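Local coordinates for protein ribonucleoside triphosphate reductase (Lactobacillus leichmannii, PDB 1L1L) that catalyses the B12-dependent reduction of ribonucleoside triphosphates to deoxyribonucleoside triphosphates and is an allosterically regulated monomer that mimics a dimer, at residues Gln185-Glu190 with Ile251-Asp256; Val199-Val204 with Leu277-Leu282. One frame throughout, in Å; residues are numbered along the deposited sequence.

Contact 1 (Gln185-Glu190 with Ile251-Asp256)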
loop_
_atom_site.group_PDB
_atom_site.type_symbol
_atom_site.label_atom_id
_atom_site.label_comp_id
_atom_site.label_asym_id
_atom_site.label_seq_id
_atom_site.Cartn_x
_atom_site.Cartn_y
_atom_site.Cartn_z
ATOM N N GLN A 185 -29.733 16.856 -6.292
ATOM C CA GLN A 185 -30.065 17.458 -5.013
ATOM C C GLN A 185 -29.697 16.438 -3.950
ATOM O O GLN A 185 -30.067 15.272 -4.049
ATOM C CB GLN A 185 -31.562 17.772 -4.915
ATOM C CG GLN A 185 -32.097 18.677 -6.004
ATOM C CD GLN A 185 -33.555 19.024 -5.773
ATOM O OE1 GLN A 185 -33.882 19.812 -4.885
ATOM N NE2 GLN A 185 -34.438 18.420 -6.556
ATOM N N LEU A 186 -28.953 16.880 -2.948
ATOM C CA LEU A 186 -28.544 16.003 -1.860
ATOM C C LEU A 186 -29.337 16.422 -0.631
ATOM O O LEU A 186 -29.213 17.553 -0.151
ATOM C CB LEU A 186 -27.038 16.136 -1.602
ATOM C CG LEU A 186 -26.142 15.862 -2.817
ATOM C CD1 LEU A 186 -24.681 15.984 -2.429
ATOM C CD2 LEU A 186 -26.435 14.473 -3.362
ATOM N N VAL A 187 -30.153 15.498 -0.131
ATOM C CA VAL A 187 -30.996 15.762 1.025
ATOM C C VAL A 187 -30.448 15.216 2.330
ATOM O O VAL A 187 -30.005 14.071 2.404
ATOM C CB VAL A 187 -32.404 15.162 0.840
ATOM C CG1 VAL A 187 -33.319 15.648 1.950
ATOM C CG2 VAL A 187 -32.953 15.527 -0.515
ATOM N N VAL A 188 -30.486 16.058 3.353
ATOM C CA VAL A 188 -30.060 15.691 4.697
ATOM C C VAL A 188 -31.050 16.369 5.635
ATOM O O VAL A 188 -30.899 17.540 5.984
ATOM C CB VAL A 188 -28.631 16.172 5.016
ATOM C CG1 VAL A 188 -28.367 16.054 6.512
ATOM C CG2 VAL A 188 -27.615 15.326 4.246
ATOM N N ASP A 189 -32.070 15.611 6.019
ATOM C CA ASP A 189 -33.129 16.086 6.901
ATOM C C ASP A 189 -32.669 16.988 8.035
ATOM O O ASP A 189 -31.596 16.794 8.603
ATOM C CB ASP A 189 -33.890 14.888 7.474
ATOM C CG ASP A 189 -34.999 15.298 8.420
ATOM O OD1 ASP A 189 -35.617 16.359 8.197
ATOM O OD2 ASP A 189 -35.262 14.551 9.381
ATOM N N GLU A 190 -33.503 17.975 8.360
ATOM C CA GLU A 190 -33.217 18.927 9.432
ATOM C C GLU A 190 -32.948 18.188 10.747
ATOM O O GLU A 190 -32.265 18.702 11.635
ATOM C CB GLU A 190 -34.408 19.873 9.640
ATOM C CG GLU A 190 -34.727 20.853 8.503
ATOM C CD GLU A 190 -35.190 20.190 7.209
ATOM O OE1 GLU A 190 -35.666 19.031 7.242
ATOM O OE2 GLU A 190 -35.096 20.846 6.149
ATOM N N ILE A 251 -32.371 12.642 -6.894
ATOM C CA ILE A 251 -32.430 13.117 -5.524
ATOM C C ILE A 251 -31.860 12.026 -4.625
ATOM O O ILE A 251 -32.471 10.976 -4.461
ATOM C CB ILE A 251 -33.875 13.394 -5.078
ATOM C CG1 ILE A 251 -34.555 14.358 -6.054
ATOM C CG2 ILE A 251 -33.866 13.970 -3.664
ATOM C CD1 ILE A 251 -36.052 14.521 -5.824
ATOM N N LEU A 252 -30.682 12.271 -4.061
ATOM C CA LEU A 252 -30.053 11.299 -3.169
ATOM C C LEU A 252 -30.261 11.748 -1.723
ATOM O O LEU A 252 -29.856 12.850 -1.334
ATOM C CB LEU A 252 -28.557 11.175 -3.490
ATOM C CG LEU A 252 -28.231 10.595 -4.868
ATOM C CD1 LEU A 252 -26.724 10.580 -5.083
ATOM C CD2 LEU A 252 -28.790 9.186 -4.983
ATOM N N ASP A 253 -30.906 10.890 -0.936
ATOM C CA ASP A 253 -31.200 11.187 0.465
ATOM C C ASP A 253 -30.159 10.537 1.389
ATOM O O ASP A 253 -30.086 9.309 1.471
ATOM C CB ASP A 253 -32.597 10.652 0.813
ATOM C CG ASP A 253 -33.149 11.241 2.092
ATOM O OD1 ASP A 253 -32.382 11.387 3.064
ATOM O OD2 ASP A 253 -34.362 11.544 2.135
ATOM N N LEU A 254 -29.363 11.361 2.072
ATOM C CA LEU A 254 -28.324 10.867 2.986
ATOM C C LEU A 254 -28.688 11.208 4.435
ATOM O O LEU A 254 -27.811 11.496 5.256
ATOM C CB LEU A 254 -26.966 11.514 2.662
ATOM C CG LEU A 254 -26.617 11.864 1.211
ATOM C CD1 LEU A 254 -25.141 12.232 1.140
ATOM C CD2 LEU A 254 -26.916 10.701 0.284
ATOM N N SER A 255 -29.979 11.188 4.745
ATOM C CA SER A 255 -30.432 11.515 6.096
ATOM C C SER A 255 -30.063 10.425 7.099
ATOM O O SER A 255 -29.970 10.688 8.299
ATOM C CB SER A 255 -31.952 11.732 6.109
ATOM O OG SER A 255 -32.330 12.829 5.285
ATOM N N ASP A 256 -29.845 9.208 6.605
ATOM C CA ASP A 256 -29.503 8.075 7.469
ATOM C C ASP A 256 -28.017 7.882 7.698
ATOM O O ASP A 256 -27.615 7.112 8.570
ATOM C CB ASP A 256 -30.085 6.780 6.904
ATOM C CG ASP A 256 -31.593 6.727 7.019
ATOM O OD1 ASP A 256 -32.113 7.235 8.033
ATOM O OD2 ASP A 256 -32.254 6.177 6.107
#
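The carboxylate of Asp253 stands beside the branch point of Val187, its CG 4.2 Å from Val187 CB, on the sheet face that also carries Ile251 and Gln185. Its oxygens are buried and well supplied with donors: OD1 offers its syn lone pair to Ser255 OG at 2.6 Å and also accepts from Ser255 N, closing an Asx turn, while Arg219 makes a salt bridge to OD1 and Tyr217 OH bonds to OD2. Asp suits the place because its short side chain, with CG anti to the backbone N (chi1 -164°), keeps the carboxylate near the backbone of Ser255, while its charge meets Arg219. Ser255 OG passes the grip across the gap, accepting from Asp189 N at 2.9 Å in a nearly straight bond (172°). The flat amide of Gln185 lies alongside Ile251, its NE2, which donates to Val210 O, 4.1 Å from Ile251 CG1. The backbones pair in parallel: Leu252 N to Gln185 O, Val187 N to Leu252 O (2.9 Å) and Leu254 N to Val187 O (2.8 Å). The branched Val187 and Ile251 fill the same face, CG2 to CG2 at 3.6 Å. On the other face Leu186 and Leu252 lie side by side, Leu186 CD2 3.9 Å from Leu252 CB; leucine suits it, since Leu186 reaches Ile278 and Leu282 of helix 275-289. Strand 249-253 also pairs with 216-219 on its other edge, and Val188 touches helix 195-200.

Contact 2 (Val199-Val204 with Leu277-Leu282); sequences VKVGAV and LISMLL
The Schellman motif that closes helix 195-200 lays Val201 and Ala203 against Ile278 of helix 275-289. Val201 and Ile278 cross at about a right angle, and the two CG2 methyls meet at 3.5 Å. Val201 CG2 sits between its own backbone N and carbonyl carbon, the place that turns this methyl onto the flank of Ile278, while Val201 CB faces Ser279 OG at 3.7 Å. The far end of Ile278 is used as well: CD1 reaches Ala203 CB at 3.7 Å, a small methyl suited to a buried spot beside a long side chain. In the motif itself, Gly202 is the C-prime residue, with a positive phi of 115° at which a bare CA is at ease; its N bonds to Val199 O, and Ala203 N to Ser198 O. Leu282 CD1 lies 4.0 Å from Gly202 CA, packed close against a residue that has no side chain. Leu282 CD1 also comes within 3.3 Å of Val201 O. That carbonyl is not left without a polar partner, since a water donates to Val201 O at 3.0 Å and is hydrogen-bonded to Ser279 OG at 3.2 Å.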
loop_
_atom_site.group_PDB
_atom_site.type_symbol
_atom_site.label_atom_id
_atom_site.label_comp_id
_atom_site.label_asym_id
_atom_site.label_seq_id
_atom_site.Cartn_x
_atom_site.Cartn_y
_atom_site.Cartn_z
ATOM N N VAL A 199 -25.524 21.189 5.066
ATOM C CA VAL A 199 -26.048 22.358 4.370
ATOM C C VAL A 199 -24.849 23.168 3.901
ATOM O O VAL A 199 -24.842 23.702 2.792
ATOM C CB VAL A 199 -26.928 23.230 5.311
ATOM C CG1 VAL A 199 -27.251 24.568 4.653
ATOM C CG2 VAL A 199 -28.215 22.490 5.641
ATOM N N LYS A 200 -23.832 23.239 4.755
ATOM C CA LYS A 200 -22.617 23.973 4.444
ATOM C C LYS A 200 -21.894 23.458 3.207
ATOM O O LYS A 200 -21.240 24.230 2.505
ATOM C CB LYS A 200 -21.667 23.943 5.632
ATOM C CG LYS A 200 -22.124 24.796 6.797
ATOM C CD LYS A 200 -21.084 24.821 7.905
ATOM C CE LYS A 200 -20.858 23.436 8.524
ATOM N NZ LYS A 200 -20.208 22.454 7.599
ATOM N N VAL A 201 -22.000 22.163 2.935
ATOM C CA VAL A 201 -21.334 21.599 1.769
ATOM C C VAL A 201 -22.252 21.419 0.567
ATOM O O VAL A 201 -21.858 20.812 -0.424
ATOM C CB VAL A 201 -20.666 20.243 2.092
ATOM C CG1 VAL A 201 -19.547 20.441 3.095
ATOM C CG2 VAL A 201 -21.695 19.265 2.622
ATOM N N GLY A 202 -23.480 21.928 0.648
ATOM C CA GLY A 202 -24.370 21.815 -0.496
ATOM C C GLY A 202 -25.639 20.991 -0.407
ATOM O O GLY A 202 -26.382 20.897 -1.385
ATOM N N ALA A 203 -25.899 20.375 0.742
ATOM C CA ALA A 203 -27.115 19.581 0.891
ATOM C C ALA A 203 -28.275 20.488 1.299
ATOM O O ALA A 203 -28.065 21.524 1.935
ATOM C CB ALA A 203 -26.908 18.493 1.938
ATOM N N VAL A 204 -29.496 20.102 0.936
ATOM C CA VAL A 204 -30.674 20.893 1.286
ATOM C C VAL A 204 -31.569 20.180 2.292
ATOM O O VAL A 204 -31.677 18.950 2.291
ATOM C CB VAL A 204 -31.527 21.235 0.041
ATOM C CG1 VAL A 204 -30.752 22.161 -0.879
ATOM C CG2 VAL A 204 -31.921 19.968 -0.694
ATOM N N LEU A 277 -19.039 13.010 1.475
ATOM C CA LEU A 277 -19.770 12.329 0.407
ATOM C C LEU A 277 -20.571 13.328 -0.428
ATOM O O LEU A 277 -20.693 13.181 -1.642
ATOM C CB LEU A 277 -20.728 11.281 0.987
ATOM C CG LEU A 277 -21.604 10.558 -0.040
ATOM C CD1 LEU A 277 -20.721 9.799 -1.019
ATOM C CD2 LEU A 277 -22.575 9.610 0.669
ATOM N N ILE A 278 -21.123 14.339 0.235
ATOM C CA ILE A 278 -21.921 15.357 -0.450
ATOM C C ILE A 278 -21.059 16.076 -1.492
ATOM O O ILE A 278 -21.394 16.095 -2.673
ATOM C CB ILE A 278 -22.500 16.367 0.570
ATOM C CG1 ILE A 278 -23.559 15.660 1.428
ATOM C CG2 ILE A 278 -23.106 17.578 -0.147
ATOM C CD1 ILE A 278 -23.911 16.372 2.696
ATOM N N SER A 279 -19.948 16.640 -1.040
ATOM C CA SER A 279 -19.015 17.348 -1.919
ATOM C C SER A 279 -18.587 16.464 -3.090
ATOM O O SER A 279 -18.587 16.893 -4.255
ATOM C CB SER A 279 -17.777 17.764 -1.133
ATOM O OG SER A 279 -18.137 18.464 0.044
ATOM N N MET A 280 -18.218 15.222 -2.782
ATOM C CA MET A 280 -17.783 14.292 -3.813
ATOM C C MET A 280 -18.850 14.093 -4.884
ATOM O O MET A 280 -18.548 14.096 -6.075
ATOM C CB MET A 280 -17.436 12.939 -3.189
ATOM C CG MET A 280 -16.860 11.933 -4.163
ATOM S SD MET A 280 -17.141 10.224 -3.605
ATOM C CE MET A 280 -18.582 9.802 -4.570
ATOM N N LEU A 281 -20.100 13.909 -4.470
ATOM C CA LEU A 281 -21.179 13.700 -5.428
ATOM C C LEU A 281 -21.428 14.962 -6.254
ATOM O O LEU A 281 -21.719 14.881 -7.448
ATOM C CB LEU A 281 -22.466 13.301 -4.707
ATOM C CG LEU A 281 -22.442 11.907 -4.076
ATOM C CD1 LEU A 281 -23.609 11.782 -3.098
ATOM C CD2 LEU A 281 -22.506 10.836 -5.161
ATOM N N LEU A 282 -21.323 16.116 -5.613
ATOM C CA LEU A 282 -21.538 17.384 -6.308
ATOM C C LEU A 282 -20.424 17.639 -7.309
ATOM O O LEU A 282 -20.687 17.958 -8.471
ATOM C CB LEU A 282 -21.618 18.541 -5.309
ATOM C CG LEU A 282 -22.842 18.494 -4.382
ATOM C CD1 LEU A 282 -22.778 19.643 -3.406
ATOM C CD2 LEU A 282 -24.128 18.525 -5.203
HETATM O O HOH W 1 -18.999 21.391 -0.943
#

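In the fold
The centres of contacts 1 and 2 lie about 9 Å apart, and their segments alternate along the chain: 185-190, 199-204, 251-256, 277-282. Each strand of contact 1 is followed by the helix that serves contact 2. Leu186 joins them, its CD1 packing on Ile278 and Leu282 while its O probably accepts from Val204 N. Strand 216-219, helix 224-236 and strand 249-253 form a beta-alpha-beta crossover, and the whole makes a small parallel alpha/beta unit with helix 275-289 on one face of its sheet. All four segments fall in the insertion domain of B12-dependent ribonucleotide reductases, consistent with an inserted unit that lets the monomer mimic a dimer.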